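Local coordinates for cytolethal distending toxin protein C (Haemophilus ducreyi, PDB 1SR4), which forms a tripartite genotoxin with the A and B proteins, probably serving as a ricin-like lectin subunit that supports delivery of the DNase I-like toxic subunit, at residues C[27-32]-C[120-125]; C[20-25]-C[144-149]; C[58-63]-C[94-99]; C[48-53]-C[62-67]. One frame throughout, in Å; residues are numbered along the deposited sequence.

Interaction 1 of 4, residues C[27-32]-C[120-125]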
loop_
_atom_site.group_PDB
_atom_site.type_symbol
_atom_site.label_atom_id
_atom_site.label_comp_id
_atom_site.label_asym_id
_atom_site.label_seq_id
_atom_site.Cartn_x
_atom_site.Cartn_y
_atom_site.Cartn_z
ATOM N N THR C 27 -22.177 6.090 -1.494
ATOM C CA THR C 27 -22.863 6.374 -0.227
ATOM C C THR C 27 -21.922 6.498 0.978
ATOM O O THR C 27 -22.297 7.086 1.997
ATOM C CB THR C 27 -23.874 5.269 0.144
ATOM O OG1 THR C 27 -23.159 4.089 0.543
ATOM C CG2 THR C 27 -24.794 4.944 -1.053
ATOM N N ALA C 28 -20.725 5.926 0.863
ATOM C CA ALA C 28 -19.741 5.922 1.956
ATOM C C ALA C 28 -20.211 5.062 3.134
ATOM O O ALA C 28 -19.563 5.029 4.179
ATOM C CB ALA C 28 -19.456 7.344 2.450
ATOM N N GLN C 29 -21.340 4.374 2.984
ATOM C CA GLN C 29 -21.837 3.531 4.077
ATOM C C GLN C 29 -21.147 2.166 4.093
ATOM O O GLN C 29 -20.964 1.541 3.056
ATOM C CB GLN C 29 -23.346 3.299 3.936
ATOM C CG GLN C 29 -24.190 4.565 3.990
ATOM C CD GLN C 29 -25.667 4.264 3.848
ATOM O OE1 GLN C 29 -26.088 3.572 2.918
ATOM N NE2 GLN C 29 -26.467 4.789 4.765
ATOM N N PRO C 30 -20.733 1.692 5.272
ATOM C CA PRO C 30 -20.088 0.376 5.266
ATOM C C PRO C 30 -21.153 -0.727 5.146
ATOM O O PRO C 30 -22.270 -0.581 5.664
ATOM C CB PRO C 30 -19.367 0.335 6.612
ATOM C CG PRO C 30 -20.224 1.202 7.486
ATOM C CD PRO C 30 -20.632 2.344 6.591
ATOM N N VAL C 31 -20.822 -1.803 4.435
ATOM C CA VAL C 31 -21.739 -2.928 4.288
ATOM C C VAL C 31 -21.695 -3.579 5.664
ATOM O O VAL C 31 -20.611 -3.794 6.215
ATOM C CB VAL C 31 -21.246 -3.915 3.206
ATOM C CG1 VAL C 31 -22.175 -5.114 3.118
ATOM C CG2 VAL C 31 -21.186 -3.195 1.840
ATOM N N LYS C 32 -22.860 -3.861 6.237
ATOM C CA LYS C 32 -22.913 -4.443 7.574
ATOM C C LYS C 32 -23.340 -5.902 7.614
ATOM O O LYS C 32 -23.948 -6.411 6.671
ATOM C CB LYS C 32 -23.875 -3.641 8.454
ATOM C CG LYS C 32 -23.383 -2.249 8.861
ATOM C CD LYS C 32 -24.401 -1.631 9.820
ATOM C CE LYS C 32 -23.875 -0.385 10.522
ATOM N NZ LYS C 32 -24.844 0.069 11.572
ATOM N N ASP C 120 -27.777 4.568 -4.067
ATOM C CA ASP C 120 -28.440 5.427 -3.098
ATOM C C ASP C 120 -28.402 4.781 -1.719
ATOM O O ASP C 120 -27.978 3.624 -1.586
ATOM C CB ASP C 120 -29.888 5.655 -3.564
ATOM C CG ASP C 120 -30.647 6.665 -2.703
ATOM O OD1 ASP C 120 -30.040 7.639 -2.196
ATOM O OD2 ASP C 120 -31.878 6.492 -2.556
ATOM N N PHE C 121 -28.831 5.528 -0.701
ATOM C CA PHE C 121 -28.855 5.034 0.677
ATOM C C PHE C 121 -29.428 3.632 0.793
ATOM O O PHE C 121 -30.468 3.323 0.217
ATOM C CB PHE C 121 -29.709 5.942 1.582
ATOM C CG PHE C 121 -29.114 7.295 1.835
ATOM C CD1 PHE C 121 -28.127 7.460 2.807
ATOM C CD2 PHE C 121 -29.539 8.407 1.110
ATOM C CE1 PHE C 121 -27.571 8.709 3.055
ATOM C CE2 PHE C 121 -28.987 9.672 1.350
ATOM C CZ PHE C 121 -28.001 9.817 2.325
ATOM N N ASP C 122 -28.736 2.786 1.540
ATOM C CA ASP C 122 -29.211 1.443 1.781
ATOM C C ASP C 122 -29.725 0.681 0.538
ATOM O O ASP C 122 -30.611 -0.170 0.640
ATOM C CB ASP C 122 -30.264 1.547 2.890
ATOM C CG ASP C 122 -29.754 2.371 4.085
ATOM O OD1 ASP C 122 -28.792 1.922 4.746
ATOM O OD2 ASP C 122 -30.277 3.474 4.356
ATOM N N ASP C 123 -29.148 0.996 -0.626
ATOM C CA ASP C 123 -29.465 0.334 -1.899
ATOM C C ASP C 123 -28.251 -0.549 -2.191
ATOM O O ASP C 123 -27.120 -0.076 -2.181
ATOM C CB ASP C 123 -29.621 1.356 -3.039
ATOM C CG ASP C 123 -29.618 0.704 -4.434
ATOM O OD1 ASP C 123 -30.579 -0.021 -4.761
ATOM O OD2 ASP C 123 -28.653 0.911 -5.209
ATOM N N LEU C 124 -28.477 -1.829 -2.430
ATOM C CA LEU C 124 -27.375 -2.732 -2.706
ATOM C C LEU C 124 -27.892 -3.854 -3.574
ATOM O O LEU C 124 -28.718 -4.645 -3.140
ATOM C CB LEU C 124 -26.817 -3.306 -1.400
ATOM C CG LEU C 124 -25.492 -4.072 -1.479
ATOM C CD1 LEU C 124 -24.385 -3.113 -1.883
ATOM C CD2 LEU C 124 -25.152 -4.699 -0.128
ATOM N N LYS C 125 -27.412 -3.925 -4.808
ATOM C CA LYS C 125 -27.861 -4.981 -5.687
ATOM C C LYS C 125 -26.754 -5.525 -6.558
ATOM O O LYS C 125 -25.679 -4.934 -6.664
ATOM C CB LYS C 125 -29.027 -4.499 -6.545
ATOM C CG LYS C 125 -28.874 -3.101 -7.086
ATOM C CD LYS C 125 -30.226 -2.552 -7.554
ATOM C CE LYS C 125 -31.242 -2.529 -6.414
ATOM N NZ LYS C 125 -32.576 -1.992 -6.828
HETATM O O HOH W 1 -29.244 5.373 6.474
#

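Interaction 2 of 4, residues C[20-25]-C[144-149]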
loop_
_atom_site.group_PDB
_atom_site.type_symbol
_atom_site.label_atom_id
_atom_site.label_comp_id
_atom_site.label_asym_id
_atom_site.label_seq_id
_atom_site.Cartn_x
_atom_site.Cartn_y
_atom_site.Cartn_z
ATOM N N ILE C 20 -11.169 -5.387 7.428
ATOM C CA ILE C 20 -11.537 -4.231 6.613
ATOM C C ILE C 20 -12.990 -3.834 6.854
ATOM O O ILE C 20 -13.746 -4.545 7.539
ATOM C CB ILE C 20 -11.483 -4.560 5.095
ATOM C CG1 ILE C 20 -12.596 -5.574 4.783
ATOM C CG2 ILE C 20 -10.110 -5.133 4.698
ATOM C CD1 ILE C 20 -12.870 -5.816 3.298
ATOM N N SER C 21 -13.363 -2.683 6.302
ATOM C CA SER C 21 -14.752 -2.270 6.280
ATOM C C SER C 21 -14.904 -2.069 4.766
ATOM O O SER C 21 -13.975 -1.606 4.104
ATOM C CB SER C 21 -15.025 -0.972 7.040
ATOM O OG SER C 21 -15.395 -1.251 8.389
ATOM N N LEU C 22 -16.047 -2.467 4.225
ATOM C CA LEU C 22 -16.318 -2.352 2.799
ATOM C C LEU C 22 -17.327 -1.232 2.625
ATOM O O LEU C 22 -18.445 -1.335 3.119
ATOM C CB LEU C 22 -16.896 -3.678 2.298
ATOM C CG LEU C 22 -17.192 -3.865 0.808
ATOM C CD1 LEU C 22 -15.933 -3.644 -0.027
ATOM C CD2 LEU C 22 -17.717 -5.291 0.599
ATOM N N ARG C 23 -16.935 -0.172 1.919
ATOM C CA ARG C 23 -17.804 0.977 1.725
ATOM C C ARG C 23 -18.071 1.336 0.263
ATOM O O ARG C 23 -17.177 1.299 -0.571
ATOM C CB ARG C 23 -17.203 2.231 2.390
ATOM C CG ARG C 23 -17.040 2.185 3.903
ATOM C CD ARG C 23 -16.365 3.457 4.386
ATOM N NE ARG C 23 -16.088 3.462 5.818
ATOM C CZ ARG C 23 -16.822 4.102 6.730
ATOM N NH1 ARG C 23 -17.894 4.801 6.364
ATOM N NH2 ARG C 23 -16.478 4.048 8.017
ATOM N N SER C 24 -19.306 1.706 -0.029
ATOM C CA SER C 24 -19.654 2.156 -1.374
ATOM C C SER C 24 -19.015 3.536 -1.482
ATOM O O SER C 24 -19.125 4.333 -0.550
ATOM C CB SER C 24 -21.170 2.324 -1.503
ATOM O OG SER C 24 -21.480 3.185 -2.589
ATOM N N LEU C 25 -18.359 3.839 -2.593
ATOM C CA LEU C 25 -17.761 5.160 -2.708
ATOM C C LEU C 25 -18.814 6.210 -3.006
ATOM O O LEU C 25 -18.550 7.410 -2.922
ATOM C CB LEU C 25 -16.678 5.189 -3.782
ATOM C CG LEU C 25 -15.462 4.331 -3.431
ATOM C CD1 LEU C 25 -14.305 4.742 -4.343
ATOM C CD2 LEU C 25 -15.076 4.536 -1.956
ATOM N N TRP C 144 -16.164 0.528 -4.957
ATOM C CA TRP C 144 -16.067 0.153 -3.561
ATOM C C TRP C 144 -14.699 0.440 -2.954
ATOM O O TRP C 144 -13.667 0.288 -3.612
ATOM C CB TRP C 144 -16.371 -1.340 -3.445
ATOM C CG TRP C 144 -17.764 -1.611 -3.906
ATOM C CD1 TRP C 144 -18.187 -1.830 -5.187
ATOM C CD2 TRP C 144 -18.939 -1.512 -3.106
ATOM N NE1 TRP C 144 -19.566 -1.858 -5.232
ATOM C CE2 TRP C 144 -20.051 -1.664 -3.967
ATOM C CE3 TRP C 144 -19.161 -1.298 -1.739
ATOM C CZ2 TRP C 144 -21.374 -1.608 -3.503
ATOM C CZ3 TRP C 144 -20.473 -1.239 -1.276
ATOM C CH2 TRP C 144 -21.561 -1.393 -2.157
ATOM N N GLY C 145 -14.694 0.845 -1.692
ATOM C CA GLY C 145 -13.430 1.084 -1.019
ATOM C C GLY C 145 -13.195 -0.048 -0.036
ATOM O O GLY C 145 -14.092 -0.386 0.736
ATOM N N ILE C 146 -12.025 -0.679 -0.099
ATOM C CA ILE C 146 -11.668 -1.748 0.838
ATOM C C ILE C 146 -10.808 -0.938 1.801
ATOM O O ILE C 146 -9.631 -0.701 1.548
ATOM C CB ILE C 146 -10.830 -2.859 0.149
ATOM C CG1 ILE C 146 -11.711 -3.701 -0.789
ATOM C CG2 ILE C 146 -10.290 -3.848 1.197
ATOM C CD1 ILE C 146 -12.445 -2.909 -1.817
ATOM N N LEU C 147 -11.417 -0.515 2.899
ATOM C CA LEU C 147 -10.772 0.395 3.842
ATOM C C LEU C 147 -10.543 -0.106 5.262
ATOM O O LEU C 147 -11.001 -1.186 5.635
ATOM C CB LEU C 147 -11.618 1.684 3.893
ATOM C CG LEU C 147 -11.777 2.419 2.546
ATOM C CD1 LEU C 147 -12.963 3.376 2.567
ATOM C CD2 LEU C 147 -10.496 3.187 2.241
ATOM N N PRO C 148 -9.815 0.687 6.077
ATOM C CA PRO C 148 -9.567 0.271 7.462
ATOM C C PRO C 148 -10.936 0.030 8.124
ATOM O O PRO C 148 -11.934 0.664 7.767
ATOM C CB PRO C 148 -8.821 1.472 8.058
ATOM C CG PRO C 148 -8.057 2.035 6.852
ATOM C CD PRO C 148 -9.119 1.955 5.764
ATOM N N PRO C 149 -11.001 -0.894 9.091
ATOM C CA PRO C 149 -12.266 -1.192 9.766
ATOM C C PRO C 149 -12.768 -0.066 10.656
ATOM O O PRO C 149 -12.009 0.495 11.461
ATOM C CB PRO C 149 -11.944 -2.465 10.531
ATOM C CG PRO C 149 -10.460 -2.293 10.865
ATOM C CD PRO C 149 -9.924 -1.798 9.549
#

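Interaction 3 of 4, residues C[58-63]-C[94-99]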
loop_
_atom_site.group_PDB
_atom_site.type_symbol
_atom_site.label_atom_id
_atom_site.label_comp_id
_atom_site.label_asym_id
_atom_site.label_seq_id
_atom_site.Cartn_x
_atom_site.Cartn_y
_atom_site.Cartn_z
ATOM N N LYS C 58 -14.100 -19.332 -15.460
ATOM C CA LYS C 58 -14.584 -18.823 -16.736
ATOM C C LYS C 58 -14.979 -17.348 -16.742
ATOM O O LYS C 58 -14.713 -16.648 -17.711
ATOM C CB LYS C 58 -15.738 -19.687 -17.261
ATOM C CG LYS C 58 -17.127 -19.343 -16.748
ATOM C CD LYS C 58 -18.188 -19.835 -17.744
ATOM C CE LYS C 58 -19.603 -19.400 -17.358
ATOM N NZ LYS C 58 -20.067 -20.013 -16.078
ATOM N N LEU C 59 -15.585 -16.866 -15.660
ATOM C CA LEU C 59 -15.990 -15.464 -15.593
ATOM C C LEU C 59 -15.136 -14.615 -14.650
ATOM O O LEU C 59 -15.524 -13.500 -14.297
ATOM C CB LEU C 59 -17.462 -15.378 -15.170
ATOM C CG LEU C 59 -18.426 -16.163 -16.077
ATOM C CD1 LEU C 59 -19.851 -16.075 -15.543
ATOM C CD2 LEU C 59 -18.351 -15.605 -17.496
ATOM N N ARG C 60 -13.970 -15.126 -14.253
ATOM C CA ARG C 60 -13.120 -14.384 -13.319
ATOM C C ARG C 60 -12.656 -13.048 -13.891
ATOM O O ARG C 60 -12.376 -12.113 -13.150
ATOM C CB ARG C 60 -11.926 -15.232 -12.865
ATOM C CG ARG C 60 -11.045 -14.553 -11.801
ATOM C CD ARG C 60 -10.159 -15.574 -11.103
ATOM N NE ARG C 60 -9.189 -16.192 -12.006
ATOM C CZ ARG C 60 -8.116 -15.566 -12.473
ATOM N NH1 ARG C 60 -7.887 -14.302 -12.122
ATOM N NH2 ARG C 60 -7.255 -16.205 -13.265
ATOM N N ASP C 61 -12.547 -12.966 -15.206
ATOM C CA ASP C 61 -12.209 -11.694 -15.833
ATOM C C ASP C 61 -10.942 -11.084 -15.225
ATOM O O ASP C 61 -10.843 -9.864 -15.053
ATOM C CB ASP C 61 -13.424 -10.765 -15.648
ATOM C CG ASP C 61 -13.412 -9.544 -16.568
ATOM O OD1 ASP C 61 -12.696 -9.555 -17.586
ATOM O OD2 ASP C 61 -14.151 -8.572 -16.277
ATOM N N GLY C 62 -9.976 -11.938 -14.896
ATOM C CA GLY C 62 -8.726 -11.457 -14.333
ATOM C C GLY C 62 -8.764 -10.814 -12.950
ATOM O O GLY C 62 -7.779 -10.212 -12.531
ATOM N N GLY C 63 -9.879 -10.931 -12.234
ATOM C CA GLY C 63 -9.944 -10.356 -10.898
ATOM C C GLY C 63 -9.469 -11.354 -9.848
ATOM O O GLY C 63 -8.929 -12.412 -10.195
ATOM N N VAL C 94 -18.803 -16.170 -2.796
ATOM C CA VAL C 94 -17.539 -15.852 -3.443
ATOM C C VAL C 94 -17.709 -14.676 -4.395
ATOM O O VAL C 94 -18.537 -14.705 -5.316
ATOM C CB VAL C 94 -16.966 -17.058 -4.195
ATOM C CG1 VAL C 94 -15.678 -16.658 -4.944
ATOM C CG2 VAL C 94 -16.657 -18.188 -3.191
ATOM N N PHE C 95 -16.934 -13.629 -4.145
ATOM C CA PHE C 95 -16.995 -12.437 -4.976
ATOM C C PHE C 95 -15.667 -12.223 -5.677
ATOM O O PHE C 95 -14.704 -12.942 -5.423
ATOM C CB PHE C 95 -17.452 -11.237 -4.144
ATOM C CG PHE C 95 -18.901 -11.324 -3.766
ATOM C CD1 PHE C 95 -19.897 -10.889 -4.650
ATOM C CD2 PHE C 95 -19.287 -11.962 -2.592
ATOM C CE1 PHE C 95 -21.249 -11.096 -4.375
ATOM C CE2 PHE C 95 -20.642 -12.177 -2.304
ATOM C CZ PHE C 95 -21.627 -11.741 -3.206
ATOM N N ASN C 96 -15.615 -11.215 -6.534
ATOM C CA ASN C 96 -14.461 -11.005 -7.394
ATOM C C ASN C 96 -13.979 -9.549 -7.438
ATOM O O ASN C 96 -14.672 -8.690 -7.971
ATOM C CB ASN C 96 -14.920 -11.506 -8.773
ATOM C CG ASN C 96 -13.860 -11.439 -9.842
ATOM O OD1 ASN C 96 -12.679 -11.242 -9.570
ATOM N ND2 ASN C 96 -14.287 -11.627 -11.086
ATOM N N LEU C 97 -12.786 -9.290 -6.901
ATOM C CA LEU C 97 -12.226 -7.935 -6.871
ATOM C C LEU C 97 -11.563 -7.564 -8.194
ATOM O O LEU C 97 -10.653 -8.237 -8.653
ATOM C CB LEU C 97 -11.191 -7.790 -5.739
ATOM C CG LEU C 97 -11.607 -8.186 -4.309
ATOM C CD1 LEU C 97 -10.496 -7.829 -3.304
ATOM C CD2 LEU C 97 -12.904 -7.463 -3.930
ATOM N N ILE C 98 -12.026 -6.468 -8.776
ATOM C CA ILE C 98 -11.527 -5.937 -10.048
ATOM C C ILE C 98 -10.815 -4.609 -9.727
ATOM O O ILE C 98 -11.460 -3.651 -9.311
ATOM C CB ILE C 98 -12.712 -5.615 -11.022
ATOM C CG1 ILE C 98 -13.519 -6.884 -11.344
ATOM C CG2 ILE C 98 -12.190 -4.916 -12.285
ATOM C CD1 ILE C 98 -12.698 -8.064 -11.904
ATOM N N PRO C 99 -9.491 -4.540 -9.911
ATOM C CA PRO C 99 -8.766 -3.297 -9.625
ATOM C C PRO C 99 -9.053 -2.226 -10.681
ATOM O O PRO C 99 -9.472 -2.539 -11.798
ATOM C CB PRO C 99 -7.293 -3.734 -9.627
ATOM C CG PRO C 99 -7.266 -4.820 -10.667
ATOM C CD PRO C 99 -8.583 -5.593 -10.415
HETATM O O HOH W 2 -16.941 -12.861 -11.741
#

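Interaction 4 of 4, residues C[48-53]-C[62-67]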
loop_
_atom_site.group_PDB
_atom_site.type_symbol
_atom_site.label_atom_id
_atom_site.label_comp_id
_atom_site.label_asym_id
_atom_site.label_seq_id
_atom_site.Cartn_x
_atom_site.Cartn_y
_atom_site.Cartn_z
ATOM N N LEU C 48 -11.019 -10.325 5.144
ATOM C CA LEU C 48 -10.892 -10.552 3.722
ATOM C C LEU C 48 -10.122 -11.838 3.496
ATOM O O LEU C 48 -8.965 -11.919 3.859
ATOM C CB LEU C 48 -10.160 -9.370 3.068
ATOM C CG LEU C 48 -10.037 -9.412 1.539
ATOM C CD1 LEU C 48 -11.428 -9.223 0.921
ATOM C CD2 LEU C 48 -9.090 -8.296 1.047
ATOM N N ILE C 49 -10.756 -12.847 2.904
ATOM C CA ILE C 49 -10.054 -14.102 2.660
ATOM C C ILE C 49 -10.111 -14.473 1.180
ATOM O O ILE C 49 -11.122 -14.256 0.517
ATOM C CB ILE C 49 -10.640 -15.251 3.529
ATOM C CG1 ILE C 49 -12.091 -15.517 3.153
ATOM C CG2 ILE C 49 -10.578 -14.882 5.014
ATOM C CD1 ILE C 49 -12.233 -16.544 2.053
ATOM N N ASP C 50 -9.023 -15.019 0.651
ATOM C CA ASP C 50 -8.995 -15.381 -0.763
ATOM C C ASP C 50 -9.621 -16.740 -1.008
ATOM O O ASP C 50 -9.359 -17.681 -0.269
ATOM C CB ASP C 50 -7.557 -15.400 -1.291
ATOM C CG ASP C 50 -6.914 -14.027 -1.272
ATOM O OD1 ASP C 50 -7.616 -13.050 -0.940
ATOM O OD2 ASP C 50 -5.715 -13.921 -1.590
ATOM N N TYR C 51 -10.435 -16.841 -2.053
ATOM C CA TYR C 51 -11.061 -18.108 -2.393
ATOM C C TYR C 51 -10.102 -18.915 -3.274
ATOM O O TYR C 51 -9.618 -18.421 -4.293
ATOM C CB TYR C 51 -12.373 -17.881 -3.131
ATOM C CG TYR C 51 -13.104 -19.169 -3.360
ATOM C CD1 TYR C 51 -13.511 -19.954 -2.281
ATOM C CD2 TYR C 51 -13.347 -19.631 -4.640
ATOM C CE1 TYR C 51 -14.146 -21.176 -2.480
ATOM C CE2 TYR C 51 -13.976 -20.856 -4.850
ATOM C CZ TYR C 51 -14.373 -21.622 -3.767
ATOM O OH TYR C 51 -15.008 -22.830 -3.976
ATOM N N LYS C 52 -9.842 -20.158 -2.884
ATOM C CA LYS C 52 -8.896 -20.999 -3.604
ATOM C C LYS C 52 -9.481 -22.012 -4.585
ATOM O O LYS C 52 -8.730 -22.662 -5.314
ATOM C CB LYS C 52 -8.007 -21.738 -2.600
ATOM C CG LYS C 52 -7.459 -20.855 -1.477
ATOM C CD LYS C 52 -6.703 -19.643 -2.013
ATOM C CE LYS C 52 -5.423 -20.034 -2.743
ATOM N NZ LYS C 52 -4.399 -20.606 -1.832
ATOM N N GLY C 53 -10.803 -22.142 -4.614
ATOM C CA GLY C 53 -11.429 -23.091 -5.525
ATOM C C GLY C 53 -11.304 -22.658 -6.972
ATOM O O GLY C 53 -11.166 -21.470 -7.259
ATOM N N GLY C 62 -9.976 -11.938 -14.896
ATOM C CA GLY C 62 -8.726 -11.457 -14.333
ATOM C C GLY C 62 -8.764 -10.814 -12.950
ATOM O O GLY C 62 -7.779 -10.212 -12.531
ATOM N N GLY C 63 -9.879 -10.931 -12.234
ATOM C CA GLY C 63 -9.944 -10.356 -10.898
ATOM C C GLY C 63 -9.469 -11.354 -9.848
ATOM O O GLY C 63 -8.929 -12.412 -10.195
ATOM N N THR C 64 -9.670 -11.020 -8.574
ATOM C CA THR C 64 -9.254 -11.888 -7.469
ATOM C C THR C 64 -10.476 -12.393 -6.707
ATOM O O THR C 64 -11.259 -11.603 -6.187
ATOM C CB THR C 64 -8.356 -11.123 -6.474
ATOM O OG1 THR C 64 -7.193 -10.645 -7.160
ATOM C CG2 THR C 64 -7.955 -12.028 -5.300
ATOM N N LEU C 65 -10.627 -13.706 -6.619
ATOM C CA LEU C 65 -11.781 -14.276 -5.931
ATOM C C LEU C 65 -11.602 -14.214 -4.422
ATOM O O LEU C 65 -10.555 -14.590 -3.897
ATOM C CB LEU C 65 -12.010 -15.725 -6.401
ATOM C CG LEU C 65 -12.221 -15.859 -7.918
ATOM C CD1 LEU C 65 -12.598 -17.298 -8.248
ATOM C CD2 LEU C 65 -13.324 -14.912 -8.401
ATOM N N VAL C 66 -12.623 -13.714 -3.729
ATOM C CA VAL C 66 -12.576 -13.586 -2.278
ATOM C C VAL C 66 -13.933 -13.829 -1.631
ATOM O O VAL C 66 -14.943 -14.053 -2.298
ATOM C CB VAL C 66 -12.135 -12.152 -1.824
ATOM C CG1 VAL C 66 -10.802 -11.758 -2.475
ATOM C CG2 VAL C 66 -13.232 -11.132 -2.172
ATOM N N GLN C 67 -13.927 -13.793 -0.307
ATOM C CA GLN C 67 -15.145 -13.898 0.472
ATOM C C GLN C 67 -14.957 -12.840 1.551
ATOM O O GLN C 67 -13.830 -12.527 1.921
ATOM C CB GLN C 67 -15.289 -15.276 1.122
ATOM C CG GLN C 67 -15.545 -16.420 0.147
ATOM C CD GLN C 67 -15.609 -17.756 0.866
ATOM O OE1 GLN C 67 -14.661 -18.139 1.545
ATOM N NE2 GLN C 67 -16.731 -18.465 0.730
HETATM O O HOH W 3 -8.400 -15.877 -4.836
#

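Interaction 1 of 4, residues C[27-32]-C[120-125]
The turn from Asp120 to Asp123 packs against Thr27 and Gln29, bringing together two surface loops of a protein from the ricin-type beta-trefoil family. It is a type II beta turn, closed by Asp123 N bonding to Asp120 O. At Asp120 the carbonyl O meets the Thr27 methyl, with CG2 3.5 Å away. Thr27 OG1 lies between its own backbone N and carbonyl carbon (chi1 72°), where it accepts from Gln29 N at 3.1 Å; this ST turn shapes the loop from which Gln29 reaches across.

Phe121 comes next. Its ring presents CD1 to Gln29 NE2 at 3.7 Å, an approach at the ring edge with the amide plane standing almost upright to the ring. Phe121 also packs on Tyr89 of the subunit A chain. At Asp122 the contact becomes a firm polar grip: the backbone N donates to Gln29 OE1 over 3.1 Å, nearly straight at 175° and onto a lone pair in the carbonyl plane. A water donates to Asp122 OD2 and accepts a weak bond from Gln29 NE2, so both ends of the amide are engaged. Asp123 turns to its own loop, with OD2 accepting from His119 N and OD1 pairing with Lys125 NZ. Leu124 and Val31 both rest on Trp144 and Phe77, and they barely meet, Leu124 CD2 lying 4.4 Å from Val31 CG1.

Interaction 2 of 4, residues C[20-25]-C[144-149]
Ser24 and Trp144 face each other at one end of an antiparallel strand pair, 20-24 with 144-147, that joins the first and last strands of this beta-trefoil-family chain. Two hydrogen-bonded pairs hold the backbones together. In the first, Gly145 N reaches Arg23 O at 2.8 Å and Arg23 N returns the bond to Gly145 O. In the second, Ser21 N and Leu147 O lie 2.9 Å apart, with Leu147 N bonded back to Ser21 O.

Packing is tightest on the face of Leu22, Ser24, Trp144 and Ile146. The indole comes back across the neighbouring strand (chi1 -62°) until Ser24 CA sits over one face, 3.4 Å above the plane and toward the rim. Ser24 CB makes a CH-pi contact with the six-membered ring, 4.0 Å from its centroid. Leu22 CG touches Trp144 CE3, and the ring is tied down at its far end by NE1, which donates to Ile116 O. Beside it, Leu22 and Ile146 lie alongside one another, pointing the same way, with CD1 to CD1 4.0 Å. At the other end of the strand Ile20 CG2 meets Ile146 CG2 at 3.7 Å.

On the other face Ser21 still sits close, its OG 3.4 Å from Pro149 CA, but Arg23 and Leu147 meet each other only slightly. Both pack on Met64 of the subunit A chain, and Leu147 also on Arg245 of the B chain. Arg23 NH1 donates to Ala28 O and NH2 to Gln66 O of the subunit A chain, leaving its stem to cross Leu147 at about a right angle, Arg23 CD 3.9 Å from Leu147 CD1.

Interaction 3 of 4, residues C[58-63]-C[94-99]
Leu59 and Asn96 are joined through a water, which donates to Leu59 O and accepts from Asn96 ND2, 3.0 Å from each. One residue on, Arg60 O takes the direct bond: Asn96 ND2 donates to it over 2.9 Å at 163°. The carbonyl is held from opposite faces, by Asn96 ND2 on one and on the other by Gly63 N, whose bond closes the turn. Asn96 can reach this far because its CG is anti to the backbone N (chi1 -178°), which sends the amide out toward the loop. Arg60 also folds back on the turn, NH1 donating to Gly63 O at 2.9 Å, while its NE pairs with Glu57.

Asp61 directs its carboxylate to Lys108 and Ser132, and its carbonyl O bonds to Asn206 ND2 of the subunit A chain and brushes Ile98 CD1. Gly63 then fits closely against the strand: its CA lies 3.2 Å from Asn96 OD1, 3.2 Å from Leu97 O and 3.7 Å from Ile98 CD1. From here the chain enters strand 64-69, the sheet neighbour of strand 95-99. What results is a type I' beta turn, Arg60 to Gly63, pinned by an asparagine of the adjoining strand.

Interaction 4 of 4, residues C[48-53]-C[62-67]
Strands 46-50 and 64-69 form an antiparallel pair connected by a long loop, and Ile49 with Gln67 is its hydrogen-bonded pair here. Ile49 N donates to Gln67 O at 3.2 Å, almost perfectly straight, and Gln67 N answers to Ile49 O at 3.0 Å. Next along, Asp50 and Val66 make a non-hydrogen-bonded pair with CA atoms 4.3 Å apart and side chains diverging. Asp50 OD1 grazes Val66 CG1, but its carboxylate is committed to the B protein, bonding to Ser21 OG and Asn19 N of that chain.

Beyond the strand end the pairing continues for one more bond, Tyr51 N to Leu65 O at 2.9 Å, with the donor well above the carbonyl plane. A water bridges Leu65 O and Tyr51 O, donating to both. With chi1 at -174° the Tyr51 side chain swings away from its own N and over the neighbouring strand: CB packs on Leu65 CB at 3.9 Å, and Leu65 CD1 comes up at the ring edge. Ile49 CG1 lies 3.8 Å from Gln67 CB, while Gln67 NE2 donates to Thr93 OG1 and Cys87 O. Leu48 CD1 and Val66 CG2 also meet. Two successive antiparallel strands, their directions 129° apart, make this a long-looped beta hairpin, the unit from which beta-trefoils are built.

In the fold
Interactions 2, 3 and 4 all reach one antiparallel sheet, in which strands run 105-109, 95-99, 64-69, 46-50, 19-24, 144-147. Interaction 2 joins the first strand to the last, and the other three contacts are nested within the chain between them. Interactions 3 and 4 have centres about 8 Å apart, share Gly62 and Gly63 and meet where strands 64-69 and 95-99 pair. Interaction 1, the loop-to-loop contact, touches interaction 2, with centres about 11 Å apart, but lies about 22 Å from interaction 4, centre to centre, across the chain. Each contact adjoins the A or B protein, and interactions 2 and 3 adjoin both, so the fold's scaffold also carries the toxin's assembly surfaces.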